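Local coordinates for protein TetR family transcription regulator (Marinobacter aquaeolei, PDB 3PAS) that probably binds DNA through a helix-turn-helix motif and regulates transcription, as members of the TetR family do, at residues B[12-17]-B[60-65]; B[20-25]-B[102-107]. One frame throughout, in Å; residues are numbered along the deposited sequence.

Contact 1: B[12-17]-B[60-65]; sequences AFLEAT and FYYVSD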
loop_
_atom_site.group_PDB
_atom_site.type_symbol
_atom_site.label_atom_id
_atom_site.label_comp_id
_atom_site.label_asym_id
_atom_site.label_seq_id
_atom_site.Cartn_x
_atom_site.Cartn_y
_atom_site.Cartn_z
ATOM N N ALA B 12 -22.518 6.505 -18.307
ATOM C CA ALA B 12 -23.224 6.958 -17.133
ATOM C C ALA B 12 -23.241 5.839 -16.107
ATOM O O ALA B 12 -22.954 6.082 -14.908
ATOM C CB ALA B 12 -24.643 7.461 -17.447
ATOM N N PHE B 13 -23.523 4.611 -16.561
ATOM C CA PHE B 13 -23.526 3.465 -15.641
ATOM C C PHE B 13 -22.155 3.052 -15.135
ATOM O O PHE B 13 -22.024 2.704 -13.960
ATOM C CB PHE B 13 -24.236 2.253 -16.256
ATOM C CG PHE B 13 -25.715 2.458 -16.490
ATOM C CD1 PHE B 13 -26.587 2.714 -15.436
ATOM C CD2 PHE B 13 -26.225 2.404 -17.773
ATOM C CE1 PHE B 13 -27.932 2.906 -15.653
ATOM C CE2 PHE B 13 -27.581 2.573 -17.991
ATOM C CZ PHE B 13 -28.444 2.830 -16.926
ATOM N N LEU B 14 -21.149 3.061 -16.018
ATOM C CA LEU B 14 -19.821 2.701 -15.668
ATOM C C LEU B 14 -19.248 3.697 -14.635
ATOM O O LEU B 14 -18.714 3.294 -13.629
ATOM C CB LEU B 14 -18.934 2.632 -16.920
ATOM C CG LEU B 14 -19.314 1.541 -17.915
ATOM C CD1 LEU B 14 -18.777 1.847 -19.307
ATOM C CD2 LEU B 14 -18.888 0.172 -17.366
ATOM N N GLU B 15 -19.437 4.990 -14.880
ATOM C CA GLU B 15 -19.006 6.032 -13.947
ATOM C C GLU B 15 -19.754 5.958 -12.603
ATOM O O GLU B 15 -19.159 6.107 -11.549
ATOM C CB GLU B 15 -19.186 7.405 -14.616
ATOM C CG GLU B 15 -18.113 7.733 -15.646
ATOM C CD GLU B 15 -16.711 7.967 -15.030
ATOM O OE1 GLU B 15 -16.582 8.221 -13.799
ATOM O OE2 GLU B 15 -15.717 7.881 -15.769
ATOM N N ALA B 16 -21.050 5.693 -12.631
ATOM C CA ALA B 16 -21.830 5.561 -11.391
ATOM C C ALA B 16 -21.326 4.360 -10.578
ATOM O O ALA B 16 -21.293 4.404 -9.342
ATOM C CB ALA B 16 -23.324 5.401 -11.718
ATOM N N THR B 17 -20.923 3.295 -11.273
ATOM C CA THR B 17 -20.374 2.096 -10.631
ATOM C C THR B 17 -19.035 2.469 -9.967
ATOM O O THR B 17 -18.824 2.155 -8.811
ATOM C CB THR B 17 -20.170 0.958 -11.610
ATOM O OG1 THR B 17 -21.418 0.579 -12.193
ATOM C CG2 THR B 17 -19.613 -0.283 -10.911
ATOM N N PHE B 60 -14.531 -2.497 -14.444
ATOM C CA PHE B 60 -13.113 -2.751 -14.235
ATOM C C PHE B 60 -12.347 -2.533 -15.558
ATOM O O PHE B 60 -11.299 -1.854 -15.588
ATOM C CB PHE B 60 -12.861 -4.130 -13.674
ATOM C CG PHE B 60 -11.413 -4.412 -13.429
ATOM C CD1 PHE B 60 -10.776 -3.805 -12.410
ATOM C CD2 PHE B 60 -10.698 -5.209 -14.289
ATOM C CE1 PHE B 60 -9.406 -4.040 -12.174
ATOM C CE2 PHE B 60 -9.356 -5.462 -14.052
ATOM C CZ PHE B 60 -8.722 -4.877 -13.023
ATOM N N TYR B 61 -12.882 -3.052 -16.652
ATOM C CA TYR B 61 -12.250 -2.846 -17.961
ATOM C C TYR B 61 -12.270 -1.428 -18.458
ATOM O O TYR B 61 -11.315 -0.968 -19.107
ATOM C CB TYR B 61 -12.868 -3.764 -19.016
ATOM C CG TYR B 61 -12.544 -5.209 -18.825
ATOM C CD1 TYR B 61 -11.269 -5.611 -18.428
ATOM C CD2 TYR B 61 -13.466 -6.196 -19.134
ATOM C CE1 TYR B 61 -10.949 -6.952 -18.280
ATOM C CE2 TYR B 61 -13.143 -7.550 -18.995
ATOM C CZ TYR B 61 -11.878 -7.914 -18.576
ATOM O OH TYR B 61 -11.541 -9.236 -18.431
ATOM N N TYR B 62 -13.355 -0.719 -18.184
ATOM C CA TYR B 62 -13.440 0.691 -18.489
ATOM C C TYR B 62 -12.351 1.490 -17.721
ATOM O O TYR B 62 -11.636 2.342 -18.298
ATOM C CB TYR B 62 -14.829 1.186 -18.098
ATOM C CG TYR B 62 -15.003 2.677 -18.065
ATOM C CD1 TYR B 62 -15.171 3.391 -19.231
ATOM C CD2 TYR B 62 -15.064 3.375 -16.856
ATOM C CE1 TYR B 62 -15.380 4.756 -19.210
ATOM C CE2 TYR B 62 -15.268 4.728 -16.839
ATOM C CZ TYR B 62 -15.429 5.419 -18.041
ATOM O OH TYR B 62 -15.626 6.805 -18.067
ATOM N N VAL B 63 -12.226 1.221 -16.430
ATOM C CA VAL B 63 -11.257 1.926 -15.587
ATOM C C VAL B 63 -9.814 1.581 -16.072
ATOM O O VAL B 63 -8.998 2.460 -16.368
ATOM C CB VAL B 63 -11.498 1.572 -14.103
ATOM C CG1 VAL B 63 -10.329 2.001 -13.261
ATOM C CG2 VAL B 63 -12.858 2.191 -13.577
ATOM N N SER B 64 -9.549 0.292 -16.214
ATOM C CA SER B 64 -8.259 -0.213 -16.664
ATOM C C SER B 64 -7.903 0.296 -18.068
ATOM O O SER B 64 -6.774 0.745 -18.313
ATOM C CB SER B 64 -8.235 -1.749 -16.632
ATOM O OG SER B 64 -8.515 -2.240 -15.333
ATOM N N ASP B 65 -8.842 0.239 -18.994
ATOM C CA ASP B 65 -8.588 0.755 -20.347
ATOM C C ASP B 65 -8.271 2.239 -20.402
ATOM O O ASP B 65 -7.345 2.656 -21.107
ATOM C CB ASP B 65 -9.731 0.442 -21.282
ATOM C CG ASP B 65 -9.874 -1.059 -21.509
ATOM O OD1 ASP B 65 -8.967 -1.806 -21.063
ATOM O OD2 ASP B 65 -10.879 -1.474 -22.081
#
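Tyr62 reaches from helix 52-76 to Leu14 and Glu15 on helix 5-24, the first helix of the TetR-type DNA-binding domain. The helix that follows the predicted helix-turn-helix motif is thus tied back to the start of the domain. Leu14 and Tyr62 stand at the closest backbone approach, with their CA atoms 7.3 Å apart.

Tyr62 does most of the touching. Its CG lies anti to the backbone N (chi1 167°), which directs the ring toward helix 5-24. Leu14 lies over one face of that ring. Its CB makes a CH-pi contact 4.1 Å from the ring centroid, offset toward the rim. The Leu14 CD1 methyl adds an apolar contact with Tyr62 CD1 at 3.9 Å. Leu14 also packs on Thr59 and Tyr49, and this side of the contact is buried.

Glu15 meets the same ring at its edge. Its side chain leaves the helix to one side and bends at chi2 (-69°), which brings the carboxylate round to the phenol. The carboxylate plane stands nearly upright to the ring, at 85°. The other oxygen, Glu15 OE1, forms a salt bridge with Arg99. The carboxylate is therefore held at both oxygens, and the positive charge of Arg99 probably favours its ionised form.

Away from the interface, Thr17 OG1 folds back onto Phe13 O at 2.8 Å. Thr17 N reaches that carbonyl from the opposite face of its plane. On the other helix, Ser64 OG donates to Phe60 O and sits over the centre of the Phe60 ring.

The polar link between the helices is one short bond: Tyr62 OH donates to the anti lone pair of Glu15 OE2 at 2.5 Å.

Contact 2: B[20-25]-B[102-107]; sequences EVADHG and LFRYHE. With ACT (acetate ion), chain M.
The end of helix 5-24, in the DNA-binding domain, packs here on helix 100-110 of the C-terminal domain, which in TetR regulators usually binds the ligand. The helices come close at Ala22 and Tyr105, whose CA atoms are 5.4 Å apart.

Val21 meets the edge of the Tyr105 ring, with Val21 CB 3.7 Å from Tyr105 CE1. Val21 CG1 lies well out of the ring plane, 3.8 Å from Tyr105 CD1. With chi1 at -170° the Tyr105 ring turns away from its own backbone N, and its end comes nearer helix 5-24. The Tyr105 hydroxyl is hydrogen-bonded to Leu56 O, which helps to fix the ring.

Ala22 packs against the aliphatic part of Arg104. The methyl CB of Ala22 is 4.0 Å from Arg104 CG, and Ala22 O is 3.6 Å from Arg104 CD. The bent chain keeps the guanidinium edge near Ala22 O. Its NH1 makes a weak hydrogen bond to acetate OXT at 3.2 Å. The acetate probably comes from the crystallisation liquor, and its methyl rests near Phe103.

Helix 52-76 lies beside this contact and receives Leu102, Tyr105 and His106. Helix 148-167 meets Phe103 and Glu107, the latter through a salt bridge to Arg157.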
loop_
_atom_site.group_PDB
_atom_site.type_symbol
_atom_site.label_atom_id
_atom_site.label_comp_id
_atom_site.label_asym_id
_atom_site.label_seq_id
_atom_site.Cartn_x
_atom_site.Cartn_y
_atom_site.Cartn_z
ATOM N N GLU B 20 -19.903 4.695 -6.774
ATOM C CA GLU B 20 -20.569 4.015 -5.692
ATOM C C GLU B 20 -19.660 2.987 -5.031
ATOM O O GLU B 20 -19.611 2.893 -3.787
ATOM C CB GLU B 20 -21.879 3.405 -6.181
ATOM C CG GLU B 20 -22.898 4.425 -6.563
ATOM C CD GLU B 20 -23.384 5.247 -5.372
ATOM O OE1 GLU B 20 -23.897 4.640 -4.411
ATOM O OE2 GLU B 20 -23.257 6.494 -5.427
ATOM N N VAL B 21 -18.924 2.224 -5.830
ATOM C CA VAL B 21 -18.029 1.216 -5.258
ATOM C C VAL B 21 -16.844 1.910 -4.564
ATOM O O VAL B 21 -16.437 1.498 -3.443
ATOM C CB VAL B 21 -17.560 0.201 -6.284
ATOM C CG1 VAL B 21 -16.449 -0.703 -5.687
ATOM C CG2 VAL B 21 -18.764 -0.635 -6.800
ATOM N N ALA B 22 -16.299 2.951 -5.208
ATOM C CA ALA B 22 -15.174 3.659 -4.600
ATOM C C ALA B 22 -15.640 4.219 -3.253
ATOM O O ALA B 22 -14.907 4.163 -2.290
ATOM C CB ALA B 22 -14.605 4.784 -5.546
ATOM N N ASP B 23 -16.842 4.752 -3.180
ATOM C CA ASP B 23 -17.339 5.301 -1.915
ATOM C C ASP B 23 -17.811 4.298 -0.866
ATOM O O ASP B 23 -17.561 4.505 0.333
ATOM C CB ASP B 23 -18.494 6.240 -2.155
ATOM C CG ASP B 23 -18.071 7.565 -2.793
ATOM O OD1 ASP B 23 -16.871 7.772 -3.096
ATOM O OD2 ASP B 23 -18.988 8.379 -2.998
ATOM N N HIS B 24 -18.511 3.238 -1.292
ATOM C CA HIS B 24 -19.207 2.341 -0.354
ATOM C C HIS B 24 -18.811 0.856 -0.444
ATOM O O HIS B 24 -19.242 0.061 0.382
ATOM C CB HIS B 24 -20.725 2.500 -0.551
ATOM C CG HIS B 24 -21.191 3.919 -0.444
ATOM N ND1 HIS B 24 -21.446 4.707 -1.549
ATOM C CD2 HIS B 24 -21.415 4.705 0.636
ATOM C CE1 HIS B 24 -21.831 5.906 -1.149
ATOM N NE2 HIS B 24 -21.805 5.936 0.169
ATOM N N GLY B 25 -17.978 0.488 -1.410
ATOM C CA GLY B 25 -17.523 -0.917 -1.573
ATOM C C GLY B 25 -18.553 -1.729 -2.366
ATOM O O GLY B 25 -19.666 -1.239 -2.688
ATOM N N LEU B 102 -10.897 6.256 -9.944
ATOM C CA LEU B 102 -10.475 5.234 -10.907
ATOM C C LEU B 102 -9.436 4.309 -10.254
ATOM O O LEU B 102 -9.512 3.084 -10.351
ATOM C CB LEU B 102 -9.858 5.886 -12.141
ATOM C CG LEU B 102 -10.709 6.720 -13.094
ATOM C CD1 LEU B 102 -9.722 7.277 -14.192
ATOM C CD2 LEU B 102 -11.899 5.864 -13.733
ATOM N N PHE B 103 -8.436 4.884 -9.607
ATOM C CA PHE B 103 -7.457 4.089 -8.862
ATOM C C PHE B 103 -8.131 3.258 -7.744
ATOM O O PHE B 103 -7.764 2.111 -7.515
ATOM C CB PHE B 103 -6.439 5.003 -8.154
ATOM C CG PHE B 103 -5.330 5.547 -9.030
ATOM C CD1 PHE B 103 -5.455 5.646 -10.404
ATOM C CD2 PHE B 103 -4.149 6.028 -8.430
ATOM C CE1 PHE B 103 -4.420 6.183 -11.190
ATOM C CE2 PHE B 103 -3.132 6.536 -9.207
ATOM C CZ PHE B 103 -3.282 6.616 -10.599
ATOM N N ARG B 104 -9.066 3.861 -7.017
ATOM C CA ARG B 104 -9.730 3.141 -5.907
ATOM C C ARG B 104 -10.572 1.963 -6.428
ATOM O O ARG B 104 -10.518 0.858 -5.864
ATOM C CB ARG B 104 -10.574 4.104 -5.110
ATOM C CG ARG B 104 -11.228 3.512 -3.906
ATOM C CD ARG B 104 -11.366 4.574 -2.828
ATOM N NE ARG B 104 -11.002 3.977 -1.556
ATOM C CZ ARG B 104 -9.760 3.624 -1.213
ATOM N NH1 ARG B 104 -8.728 3.803 -2.046
ATOM N NH2 ARG B 104 -9.547 3.076 -0.023
ATOM N N TYR B 105 -11.319 2.199 -7.506
ATOM C CA TYR B 105 -12.083 1.105 -8.157
ATOM C C TYR B 105 -11.128 -0.035 -8.577
ATOM O O TYR B 105 -11.356 -1.201 -8.256
ATOM C CB TYR B 105 -12.951 1.574 -9.334
ATOM C CG TYR B 105 -13.880 0.459 -9.767
ATOM C CD1 TYR B 105 -15.098 0.292 -9.148
ATOM C CD2 TYR B 105 -13.455 -0.525 -10.651
ATOM C CE1 TYR B 105 -15.964 -0.762 -9.503
ATOM C CE2 TYR B 105 -14.284 -1.593 -10.998
ATOM C CZ TYR B 105 -15.547 -1.695 -10.410
ATOM O OH TYR B 105 -16.397 -2.729 -10.720
ATOM N N HIS B 106 -10.050 0.301 -9.281
ATOM C CA HIS B 106 -9.062 -0.705 -9.664
ATOM C C HIS B 106 -8.526 -1.537 -8.448
ATOM O O HIS B 106 -8.504 -2.774 -8.471
ATOM C CB HIS B 106 -7.887 -0.033 -10.411
ATOM C CG HIS B 106 -6.861 -1.017 -10.869
ATOM N ND1 HIS B 106 -5.831 -1.441 -10.051
ATOM C CD2 HIS B 106 -6.767 -1.736 -12.010
ATOM C CE1 HIS B 106 -5.140 -2.369 -10.680
ATOM N NE2 HIS B 106 -5.670 -2.549 -11.878
ATOM N N GLU B 107 -8.113 -0.828 -7.407
ATOM C CA GLU B 107 -7.621 -1.424 -6.152
ATOM C C GLU B 107 -8.709 -2.278 -5.459
ATOM O O GLU B 107 -8.460 -3.417 -5.083
ATOM C CB GLU B 107 -7.169 -0.295 -5.217
ATOM C CG GLU B 107 -6.578 -0.710 -3.829
ATOM C CD GLU B 107 -5.182 -1.303 -3.929
ATOM O OE1 GLU B 107 -4.646 -1.410 -5.063
ATOM O OE2 GLU B 107 -4.629 -1.690 -2.861
HETATM C C ACT M . -6.401 6.830 -3.917
HETATM O O ACT M . -6.283 7.666 -2.992
HETATM O OXT ACT M . -7.418 6.111 -3.855
HETATM C CH3 ACT M . -5.386 6.689 -5.012
#

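Overall arrangement
Both contacts use helix 5-24. Contact 1 joins its middle to helix 52-76, and contact 2 joins its end to helix 100-110. The two centres lie about 10 Å apart. Both are partly buried, each with a buried apolar side: Leu14 in contact 1, Val21 and Tyr105 in contact 2. Contact 2 also has an exposed arginine at its margin. Contact 1 combines ring-face packing with a short hydrogen bond whose carboxylate also pairs with Arg99, whereas contact 2 is mainly van der Waals packing, with a carbonyl beside the arginine chain. Helices 52-76 and 100-110 also touch directly, with Val63 CG1 3.2 Å from Leu102 O. The three helices together join the DNA-binding and C-terminal parts.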